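3-oxo-tetronate kinase (Cupriavidus necator, PDB 5DMH) catalyses the ATP-dependent phosphorylation of 3-oxo-tetronate to 3-oxo-tetronate 4-phosphate, as a member of the four-carbon acid sugar kinase family. Local coordinates at residues A[100-103]-A[104-108]; A[188-191]-A[192-195]; A[207-210]-A[211-215]; A[304-308]-A[309-313]. All blocks are in the same frame, centred on the assembly; numbering follows the deposited sequence.

The four contacts are local, each made where a helix of this two-domain kinase ends or begins, and they follow one another along the chain without overlap. Contacts 1, 2 and 3 lie in the sugar-binding N-terminal domain, contact 4 in the nucleotide-binding C-terminal domain. Contact 1 closes helix 90-106, contact 2 closes helix 187-193, contact 3 opens helix 211-223 and contact 4 closes helix 297-308. Centres of contacts 2 and 3 are about 24 Å apart, whereas those of contacts 3 and 4 are about 49 Å apart, on opposite sides of the chain's centre. Contacts 1 and 2 both pack on helix 128-139. Together they show side chains bonding to the main chain at helix ends in both domains; contacts 1 to 3 lie away from the annotated sites.

Contact 1: residues A[100-103]-A[104-108]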
loop_
_atom_site.group_PDB
_atom_site.type_symbol
_atom_site.label_atom_id
_atom_site.label_comp_id
_atom_site.label_asym_id
_atom_site.label_seq_id
_atom_site.Cartn_x
_atom_site.Cartn_y
_atom_site.Cartn_z
ATOM N N ALA A 100 -3.641 16.361 0.688
ATOM C CA ALA A 100 -2.269 15.842 0.621
ATOM C C ALA A 100 -1.449 16.434 -0.529
ATOM O O ALA A 100 -0.247 16.753 -0.375
ATOM C CB ALA A 100 -2.280 14.337 0.529
ATOM N N LEU A 101 -2.090 16.608 -1.676
ATOM C CA LEU A 101 -1.394 17.155 -2.838
ATOM C C LEU A 101 -0.907 18.567 -2.551
ATOM O O LEU A 101 0.233 18.940 -2.857
ATOM C CB LEU A 101 -2.312 17.186 -4.042
ATOM C CG LEU A 101 -1.784 17.931 -5.265
ATOM C CD1 LEU A 101 -0.642 17.178 -5.938
ATOM C CD2 LEU A 101 -2.902 18.145 -6.264
ATOM N N GLN A 102 -1.791 19.373 -1.991
ATOM C CA GLN A 102 -1.431 20.751 -1.691
ATOM C C GLN A 102 -0.292 20.774 -0.685
ATOM O O GLN A 102 0.664 21.550 -0.841
ATOM C CB GLN A 102 -2.642 21.521 -1.168
ATOM C CG GLN A 102 -2.301 22.860 -0.539
ATOM C CD GLN A 102 -1.600 23.795 -1.476
ATOM O OE1 GLN A 102 -1.676 23.665 -2.710
ATOM N NE2 GLN A 102 -0.900 24.765 -0.897
ATOM N N TRP A 103 -0.369 19.925 0.346
ATOM C CA TRP A 103 0.699 19.891 1.351
ATOM C C TRP A 103 2.046 19.564 0.684
ATOM O O TRP A 103 3.082 20.201 0.955
ATOM C CB TRP A 103 0.360 18.908 2.488
ATOM C CG TRP A 103 1.405 18.881 3.556
ATOM C CD1 TRP A 103 1.560 19.760 4.597
ATOM C CD2 TRP A 103 2.473 17.937 3.664
ATOM N NE1 TRP A 103 2.657 19.415 5.342
ATOM C CE2 TRP A 103 3.234 18.296 4.795
ATOM C CE3 TRP A 103 2.851 16.823 2.915
ATOM C CZ2 TRP A 103 4.358 17.567 5.204
ATOM C CZ3 TRP A 103 3.961 16.096 3.312
ATOM C CH2 TRP A 103 4.705 16.468 4.450
ATOM N N LEU A 104 2.021 18.587 -0.209
ATOM C CA LEU A 104 3.227 18.160 -0.916
ATOM C C LEU A 104 3.785 19.267 -1.796
ATOM O O LEU A 104 4.991 19.505 -1.809
ATOM C CB LEU A 104 2.924 16.921 -1.751
ATOM C CG LEU A 104 2.711 15.649 -0.926
ATOM C CD1 LEU A 104 2.170 14.576 -1.847
ATOM C CD2 LEU A 104 3.999 15.170 -0.239
ATOM N N ARG A 105 2.905 19.983 -2.494
ATOM C CA ARG A 105 3.337 21.081 -3.348
ATOM C C ARG A 105 4.013 22.159 -2.514
ATOM O O ARG A 105 5.056 22.696 -2.880
ATOM C CB ARG A 105 2.145 21.688 -4.090
ATOM C CG ARG A 105 1.373 20.765 -4.963
ATOM C CD ARG A 105 0.153 21.446 -5.543
ATOM N NE ARG A 105 0.471 22.003 -6.844
ATOM C CZ ARG A 105 -0.412 22.286 -7.789
ATOM N NH1 ARG A 105 -1.717 22.072 -7.613
ATOM N NH2 ARG A 105 0.033 22.748 -8.938
ATOM N N ALA A 106 3.405 22.458 -1.378
ATOM C CA ALA A 106 3.912 23.470 -0.457
ATOM C C ALA A 106 5.265 23.115 0.140
ATOM O O ALA A 106 5.998 24.011 0.541
ATOM C CB ALA A 106 2.919 23.686 0.636
ATOM N N GLN A 107 5.583 21.816 0.229
ATOM C CA GLN A 107 6.920 21.391 0.636
ATOM C C GLN A 107 7.925 21.511 -0.513
ATOM O O GLN A 107 9.124 21.350 -0.297
ATOM C CB GLN A 107 6.931 19.946 1.159
ATOM C CG GLN A 107 5.854 19.576 2.179
ATOM C CD GLN A 107 5.649 20.628 3.254
ATOM O OE1 GLN A 107 6.562 20.926 4.018
ATOM N NE2 GLN A 107 4.441 21.201 3.313
ATOM N N GLY A 108 7.450 21.765 -1.736
ATOM C CA GLY A 108 8.357 22.017 -2.848
ATOM C C GLY A 108 8.451 20.907 -3.897
ATOM O O GLY A 108 9.247 20.983 -4.843
#
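Leu104, Arg105 and Ala106 donate their backbone N-H groups to the carbonyls of Ala100, Leu101 and Gln102 in regular i to i+4 helical bonds, each 2.9 Å from N to O. At the next step the pattern gains a side chain: Trp103 O receives both the backbone N of Gln107, at 3.1 Å, and its amide NE2, at 2.9 Å, from opposite faces of the carbonyl plane. To reach back, the Gln107 chain bends at chi2 (-44°), which lays its amide over one face of the indole with the two planes 18° apart. The acceptor lies close to that amide plane, while CG makes a CH-pi contact 3.8 Å from the centroid of the Trp103 six-membered ring, almost on the ring normal.

This glutamine covers the tryptophan near the C-terminal end of helix 90-106: Gly108, with positive phi, follows in a Schellman motif. Its N bonds to Arg105 O at 2.8 Å. Elsewhere around the indole, Leu104 CD2 comes within 3.7 Å of Trp103 CZ3, while Val81 of strand 78-82 and Leu64, Pro65 and Ile73 of nearby loops also touch the tryptophan. Away from this ring, the aliphatic part of Arg105 passes Leu101, CD to CG 4.0 Å, and carries the guanidinium to helix 128-139, where NH1 bonds to Ala138 O.

Contact 2: residues A[188-191]-A[192-195]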
loop_
_atom_site.group_PDB
_atom_site.type_symbol
_atom_site.label_atom_id
_atom_site.label_comp_id
_atom_site.label_asym_id
_atom_site.label_seq_id
_atom_site.Cartn_x
_atom_site.Cartn_y
_atom_site.Cartn_z
ATOM N N VAL A 188 -8.422 -1.559 -18.530
ATOM C CA VAL A 188 -8.961 -0.427 -19.292
ATOM C C VAL A 188 -10.451 -0.303 -19.015
ATOM O O VAL A 188 -10.948 0.779 -18.667
ATOM C CB VAL A 188 -8.677 -0.542 -20.809
ATOM C CG1 VAL A 188 -9.440 0.524 -21.572
ATOM C CG2 VAL A 188 -7.204 -0.437 -21.063
ATOM N N ARG A 189 -11.142 -1.440 -19.066
ATOM C CA ARG A 189 -12.585 -1.489 -18.799
ATOM C C ARG A 189 -12.883 -1.161 -17.319
ATOM O O ARG A 189 -13.766 -0.365 -17.022
ATOM C CB ARG A 189 -13.105 -2.873 -19.186
ATOM C CG ARG A 189 -14.593 -3.115 -19.067
ATOM C CD ARG A 189 -14.978 -4.366 -19.870
ATOM N NE ARG A 189 -14.266 -5.557 -19.405
ATOM C CZ ARG A 189 -14.072 -6.671 -20.120
ATOM N NH1 ARG A 189 -14.529 -6.776 -21.361
ATOM N NH2 ARG A 189 -13.421 -7.695 -19.591
ATOM N N VAL A 190 -12.119 -1.749 -16.412
ATOM C CA VAL A 190 -12.300 -1.510 -14.979
ATOM C C VAL A 190 -12.107 -0.023 -14.648
ATOM O O VAL A 190 -12.932 0.583 -13.986
ATOM C CB VAL A 190 -11.329 -2.385 -14.147
ATOM C CG1 VAL A 190 -11.321 -1.981 -12.667
ATOM C CG2 VAL A 190 -11.679 -3.864 -14.298
ATOM N N LEU A 191 -11.014 0.568 -15.118
ATOM C CA LEU A 191 -10.733 1.957 -14.810
ATOM C C LEU A 191 -11.760 2.884 -15.469
ATOM O O LEU A 191 -12.207 3.879 -14.851
ATOM C CB LEU A 191 -9.310 2.330 -15.255
ATOM C CG LEU A 191 -8.812 3.745 -14.909
ATOM C CD1 LEU A 191 -9.046 4.103 -13.432
ATOM C CD2 LEU A 191 -7.348 3.864 -15.259
ATOM N N GLN A 192 -12.133 2.583 -16.706
ATOM C CA GLN A 192 -13.120 3.411 -17.416
ATOM C C GLN A 192 -14.422 3.492 -16.612
ATOM O O GLN A 192 -15.054 4.540 -16.539
ATOM C CB GLN A 192 -13.393 2.890 -18.840
ATOM C CG GLN A 192 -14.279 3.815 -19.684
ATOM C CD GLN A 192 -13.707 5.196 -19.844
ATOM O OE1 GLN A 192 -12.927 5.455 -20.764
ATOM N NE2 GLN A 192 -14.068 6.099 -18.934
ATOM N N ARG A 193 -14.781 2.403 -15.932
ATOM C CA ARG A 193 -16.065 2.381 -15.217
ATOM C C ARG A 193 -16.118 3.335 -14.039
ATOM O O ARG A 193 -17.202 3.777 -13.621
ATOM C CB ARG A 193 -16.405 0.972 -14.764
ATOM C CG ARG A 193 -17.010 0.145 -15.855
ATOM C CD ARG A 193 -17.730 -1.056 -15.292
ATOM N NE ARG A 193 -16.792 -2.112 -14.983
ATOM C CZ ARG A 193 -16.559 -3.183 -15.742
ATOM N NH1 ARG A 193 -17.217 -3.373 -16.881
ATOM N NH2 ARG A 193 -15.660 -4.087 -15.337
ATOM N N GLN A 194 -14.953 3.672 -13.518
ATOM C CA GLN A 194 -14.861 4.561 -12.382
ATOM C C GLN A 194 -14.250 5.922 -12.774
ATOM O O GLN A 194 -13.793 6.682 -11.915
ATOM C CB GLN A 194 -14.079 3.893 -11.258
ATOM C CG GLN A 194 -12.691 3.460 -11.608
ATOM C CD GLN A 194 -11.988 2.774 -10.452
ATOM O OE1 GLN A 194 -11.572 3.414 -9.511
ATOM N NE2 GLN A 194 -11.815 1.457 -10.554
ATOM N N SER A 195 -14.245 6.211 -14.072
ATOM C CA SER A 195 -13.643 7.442 -14.607
ATOM C C SER A 195 -14.631 8.180 -15.500
ATOM O O SER A 195 -15.366 7.563 -16.268
ATOM C CB SER A 195 -12.366 7.155 -15.418
ATOM O OG SER A 195 -11.405 6.429 -14.677
HETATM O O HOH W 1 -14.222 -0.308 -11.847
#
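Gln192, in the last turn of helix 187-193, donates its backbone N to Val188 O in a bond 2.9 Å long, while its CB rests against the same carbonyl. Its side chain leads away from the preceding turn toward strand 199-202, where OE1 accepts from Val199 N. Next comes Arg193, whose N bonds to Arg189 O at 3.1 Å and only weakly to Val190 O. The side chains of Arg189 and Arg193 run side by side in the same direction, their guanidinium planes 14° apart; Arg193 NH1 sits 3.4 Å from Arg189 CG. Asp184 draws the two guanidinium groups to one carboxylate, which probably accounts for their shared course, and Asp124 is a further partner of Arg193.

Gln194 leaves helical geometry, yet its N still reaches Leu191 O. Its CG is wedged between the backbone N and carbonyl carbon (chi1 58°), and the chain then extends beside Val190. A water donates to Val190 O at 2.7 Å and accepts from Gln194 NE2 at 3.3 Å; the same amide bonds to Ser122 OG and Gly129 N through its two ends. Ser195 completes the walk: its OG, anti to the carbonyl carbon (chi1 -55°), turns back to donate to Leu191 O at 2.7 Å. This hydroxyl and Gln194 N approach that oxygen from opposite faces of its plane, and OG also lies 3.5 Å from Leu191 CD1. A serine hydroxyl thus bonds back to the carbonyl four residues earlier as helix 187-193 gives way to the loop leading to strand 199-202.

Contact 3: residues A[207-210]-A[211-215]; sequences VARG and AHATA
A helix start is built here from a type I beta turn, Val207 to Gly210, that leads directly into helix 211-223 with Gly210 as the N-cap residue. The turn is closed by Gly210 N bonding to Val207 O at 3.1 Å. Gly210 takes up a positive phi (103°), a conformation in which a beta carbon would be jammed against the carbonyl oxygen of Arg209.

Across the join, Thr214 grips the glycine carbonyl twice. Its backbone N approaches Gly210 O at 3.0 Å, nearly along the C=O axis, as the first i to i+4 bond of the helix. The hydroxyl OG1 donates to the same oxygen at 2.8 Å from above the carbonyl plane, 49° out of it, and has a weak second bond with Ala206 O of helix 204-207. Placing OG1 beside the backbone N, anti to the carbonyl carbon (chi1 -60°), lets side chain and main chain share this acceptor.

Arg209 packs on the first turn of the helix, its CB 3.5 Å from Ala213 CB. The arginine chain bends at chi3, and its NH2 donates to a water lying in the guanidinium plane, which in turn donates to Ala213 O. A second water donates to Arg209 O at 2.7 Å and accepts from Ala213 N at 2.9 Å, an N-H of that first turn.

On the buried flank, helix 236-245 packs against the junction: Asp238 touches Val207, Glu244 meets Ala211, and Thr241 and Ala245 meet Thr214, tying the end of helix 204-207 and the start of helix 211-223 to one neighbour.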
loop_
_atom_site.group_PDB
_atom_site.type_symbol
_atom_site.label_atom_id
_atom_site.label_comp_id
_atom_site.label_asym_id
_atom_site.label_seq_id
_atom_site.Cartn_x
_atom_site.Cartn_y
_atom_site.Cartn_z
ATOM N N VAL A 207 6.002 0.131 -25.451
ATOM C CA VAL A 207 6.898 0.104 -24.306
ATOM C C VAL A 207 8.155 -0.703 -24.620
ATOM O O VAL A 207 9.269 -0.324 -24.238
ATOM C CB VAL A 207 6.194 -0.453 -23.077
ATOM C CG1 VAL A 207 7.135 -0.413 -21.884
ATOM C CG2 VAL A 207 4.932 0.348 -22.790
ATOM N N ALA A 208 7.978 -1.787 -25.375
ATOM C CA ALA A 208 9.090 -2.663 -25.713
ATOM C C ALA A 208 10.164 -1.941 -26.533
ATOM O O ALA A 208 11.314 -2.361 -26.531
ATOM C CB ALA A 208 8.589 -3.879 -26.464
ATOM N N ARG A 209 9.784 -0.871 -27.223
ATOM C CA ARG A 209 10.691 -0.131 -28.091
ATOM C C ARG A 209 11.589 0.889 -27.362
ATOM O O ARG A 209 12.438 1.491 -27.978
ATOM C CB ARG A 209 9.905 0.555 -29.193
ATOM C CG ARG A 209 9.347 -0.404 -30.284
ATOM C CD ARG A 209 8.892 0.354 -31.525
ATOM N NE ARG A 209 7.901 1.401 -31.284
ATOM C CZ ARG A 209 6.580 1.226 -31.333
ATOM N NH1 ARG A 209 6.061 0.032 -31.609
ATOM N NH2 ARG A 209 5.767 2.251 -31.090
ATOM N N GLY A 210 11.412 1.062 -26.054
ATOM C CA GLY A 210 12.272 1.938 -25.280
ATOM C C GLY A 210 11.636 3.280 -24.942
ATOM O O GLY A 210 10.516 3.586 -25.371
ATOM N N ALA A 211 12.365 4.097 -24.191
ATOM C CA ALA A 211 11.807 5.320 -23.609
ATOM C C ALA A 211 11.350 6.339 -24.659
ATOM O O ALA A 211 10.292 6.920 -24.529
ATOM C CB ALA A 211 12.840 5.960 -22.676
ATOM N N HIS A 212 12.163 6.558 -25.689
ATOM C CA HIS A 212 11.843 7.567 -26.686
ATOM C C HIS A 212 10.546 7.175 -27.391
ATOM O O HIS A 212 9.646 8.013 -27.557
ATOM C CB HIS A 212 12.993 7.728 -27.678
ATOM C CG HIS A 212 12.751 8.777 -28.716
ATOM N ND1 HIS A 212 12.789 10.125 -28.435
ATOM C CD2 HIS A 212 12.463 8.671 -30.034
ATOM C CE1 HIS A 212 12.529 10.808 -29.538
ATOM N NE2 HIS A 212 12.332 9.951 -30.520
ATOM N N ALA A 213 10.434 5.902 -27.789
ATOM C CA ALA A 213 9.229 5.430 -28.473
ATOM C C ALA A 213 8.012 5.505 -27.561
ATOM O O ALA A 213 6.897 5.799 -27.998
ATOM C CB ALA A 213 9.408 4.012 -28.962
ATOM N N THR A 214 8.224 5.235 -26.284
ATOM C CA THR A 214 7.124 5.261 -25.340
ATOM C C THR A 214 6.607 6.683 -25.155
ATOM O O THR A 214 5.403 6.910 -25.090
ATOM C CB THR A 214 7.546 4.650 -24.011
ATOM O OG1 THR A 214 7.935 3.290 -24.234
ATOM C CG2 THR A 214 6.403 4.663 -22.991
ATOM N N ALA A 215 7.528 7.636 -25.077
ATOM C CA ALA A 215 7.180 9.040 -24.890
ATOM C C ALA A 215 6.424 9.545 -26.130
ATOM O O ALA A 215 5.480 10.335 -26.023
ATOM C CB ALA A 215 8.455 9.872 -24.645
HETATM O O HOH W 2 6.069 5.097 -30.499
HETATM O O HOH W 3 12.819 4.200 -28.021
#

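Contact 4: residues A[304-308]-A[309-313]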
loop_
_atom_site.group_PDB
_atom_site.type_symbol
_atom_site.label_atom_id
_atom_site.label_comp_id
_atom_site.label_asym_id
_atom_site.label_seq_id
_atom_site.Cartn_x
_atom_site.Cartn_y
_atom_site.Cartn_z
ATOM N N ALA A 304 -1.439 -20.219 9.121
ATOM C CA ALA A 304 -1.338 -21.685 9.251
ATOM C C ALA A 304 0.074 -22.103 9.663
ATOM O O ALA A 304 0.268 -23.024 10.462
ATOM C CB ALA A 304 -1.735 -22.332 7.968
ATOM N N ARG A 305 1.071 -21.440 9.092
ATOM C CA ARG A 305 2.458 -21.749 9.421
ATOM C C ARG A 305 2.717 -21.463 10.907
ATOM O O ARG A 305 3.305 -22.272 11.614
ATOM C CB ARG A 305 3.378 -20.914 8.545
ATOM C CG ARG A 305 4.844 -21.105 8.802
ATOM C CD ARG A 305 5.256 -22.559 8.724
ATOM N NE ARG A 305 6.707 -22.683 8.740
ATOM C CZ ARG A 305 7.378 -23.772 9.111
ATOM N NH1 ARG A 305 6.743 -24.872 9.507
ATOM N NH2 ARG A 305 8.700 -23.752 9.087
ATOM N N TRP A 306 2.269 -20.302 11.365
ATOM C CA TRP A 306 2.388 -19.923 12.775
ATOM C C TRP A 306 1.810 -21.007 13.673
ATOM O O TRP A 306 2.459 -21.427 14.629
ATOM C CB TRP A 306 1.681 -18.574 12.985
ATOM C CG TRP A 306 1.799 -17.980 14.356
ATOM C CD1 TRP A 306 0.985 -18.219 15.419
ATOM C CD2 TRP A 306 2.770 -17.006 14.805
ATOM N NE1 TRP A 306 1.385 -17.471 16.499
ATOM C CE2 TRP A 306 2.466 -16.705 16.146
ATOM C CE3 TRP A 306 3.854 -16.355 14.197
ATOM C CZ2 TRP A 306 3.226 -15.812 16.900
ATOM C CZ3 TRP A 306 4.610 -15.476 14.948
ATOM C CH2 TRP A 306 4.276 -15.193 16.280
ATOM N N LEU A 307 0.619 -21.487 13.330
ATOM C CA LEU A 307 -0.066 -22.499 14.112
ATOM C C LEU A 307 0.657 -23.831 14.007
ATOM O O LEU A 307 0.747 -24.573 14.995
ATOM C CB LEU A 307 -1.520 -22.651 13.651
ATOM C CG LEU A 307 -2.429 -21.440 13.881
ATOM C CD1 LEU A 307 -3.809 -21.727 13.318
ATOM C CD2 LEU A 307 -2.511 -21.066 15.354
ATOM N N GLU A 308 1.200 -24.121 12.830
ATOM C CA GLU A 308 1.924 -25.388 12.591
ATOM C C GLU A 308 3.099 -25.491 13.531
ATOM O O GLU A 308 3.431 -26.573 14.022
ATOM C CB GLU A 308 2.465 -25.447 11.164
ATOM C CG GLU A 308 1.490 -25.927 10.136
ATOM C CD GLU A 308 2.137 -26.126 8.774
ATOM O OE1 GLU A 308 3.368 -25.909 8.642
ATOM O OE2 GLU A 308 1.406 -26.497 7.834
ATOM N N GLN A 309 3.736 -24.351 13.777
ATOM C CA GLN A 309 4.925 -24.298 14.625
ATOM C C GLN A 309 4.579 -24.149 16.102
ATOM O O GLN A 309 5.449 -23.930 16.958
ATOM C CB GLN A 309 5.819 -23.152 14.140
ATOM C CG GLN A 309 6.278 -23.359 12.719
ATOM C CD GLN A 309 7.331 -22.367 12.275
ATOM O OE1 GLN A 309 7.097 -21.162 12.249
ATOM N NE2 GLN A 309 8.502 -22.876 11.913
ATOM N N GLY A 310 3.298 -24.276 16.409
ATOM C CA GLY A 310 2.854 -24.303 17.781
ATOM C C GLY A 310 2.894 -22.982 18.514
ATOM O O GLY A 310 2.877 -22.957 19.746
ATOM N N ARG A 311 2.923 -21.885 17.767
ATOM C CA ARG A 311 3.036 -20.560 18.378
ATOM C C ARG A 311 1.674 -20.053 18.843
ATOM O O ARG A 311 0.668 -20.344 18.228
ATOM C CB ARG A 311 3.714 -19.597 17.410
ATOM C CG ARG A 311 5.111 -20.059 17.011
ATOM C CD ARG A 311 5.838 -19.053 16.132
ATOM N NE ARG A 311 6.348 -17.910 16.894
ATOM C CZ ARG A 311 7.274 -17.059 16.448
ATOM N NH1 ARG A 311 7.789 -17.210 15.241
ATOM N NH2 ARG A 311 7.694 -16.052 17.204
ATOM N N PRO A 312 1.641 -19.318 19.966
ATOM C CA PRO A 312 0.364 -18.896 20.550
ATOM C C PRO A 312 -0.441 -17.986 19.641
ATOM O O PRO A 312 0.117 -17.075 19.019
ATOM C CB PRO A 312 0.763 -18.146 21.825
ATOM C CG PRO A 312 2.252 -17.931 21.773
ATOM C CD PRO A 312 2.805 -18.637 20.558
ATOM N N ALA A 313 -1.744 -18.237 19.572
ATOM C CA ALA A 313 -2.630 -17.484 18.689
ATOM C C ALA A 313 -4.058 -17.447 19.229
ATOM O O ALA A 313 -4.526 -18.392 19.874
ATOM C CB ALA A 313 -2.642 -18.094 17.284
#
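Arg311 lies across one face of the Trp306 indole, its guanidinium stacked flat with centres 4.0 Å apart and planes at 13°. Closer to the backbone, Arg311 CB makes a CH-pi contact 3.4 Å from the centroid of the five-membered ring, so one residue covers both rings of the indole. A bend at chi3 (76°) folds the arginine chain over the six-membered ring. At the indole edge, NE1 donates to Pro312 O at 2.8 Å in a nearly straight bond; the oxygen lies close to the ring plane, whereas the donor stands well above the plane of the carbonyl. Leu307 CD2 and Ala313 CB meet at 3.5 Å beside this group.

The turn of the backbone is consistent with this placement of Arg311. Gly310, with positive phi, is the C-prime residue of a Schellman motif that ends helix 297-308: Arg311 N bonds to Trp306 O at 3.2 Å and Gly310 N to Leu307 O at 2.9 Å. Alongside, the Gln309 amide is stacked over a face of the guanidinium of Arg305, four residues earlier, their planes 23° apart.

Further out, Asp445 holds Arg311 NH1 and Asp442 holds Arg305 NE by salt bridges, while Phe444 and Leu448 of helix 443-451 touch Trp306. Strand 343-345 adds Leu343, which also shares backbone hydrogen bonding with Pro312. The chemistry combines a probable cation-pi attraction with the Asp445 charge pair, while the bond from NE1 satisfies the polar edge of a buried tryptophan and probably helps to fix the rotation of its ring.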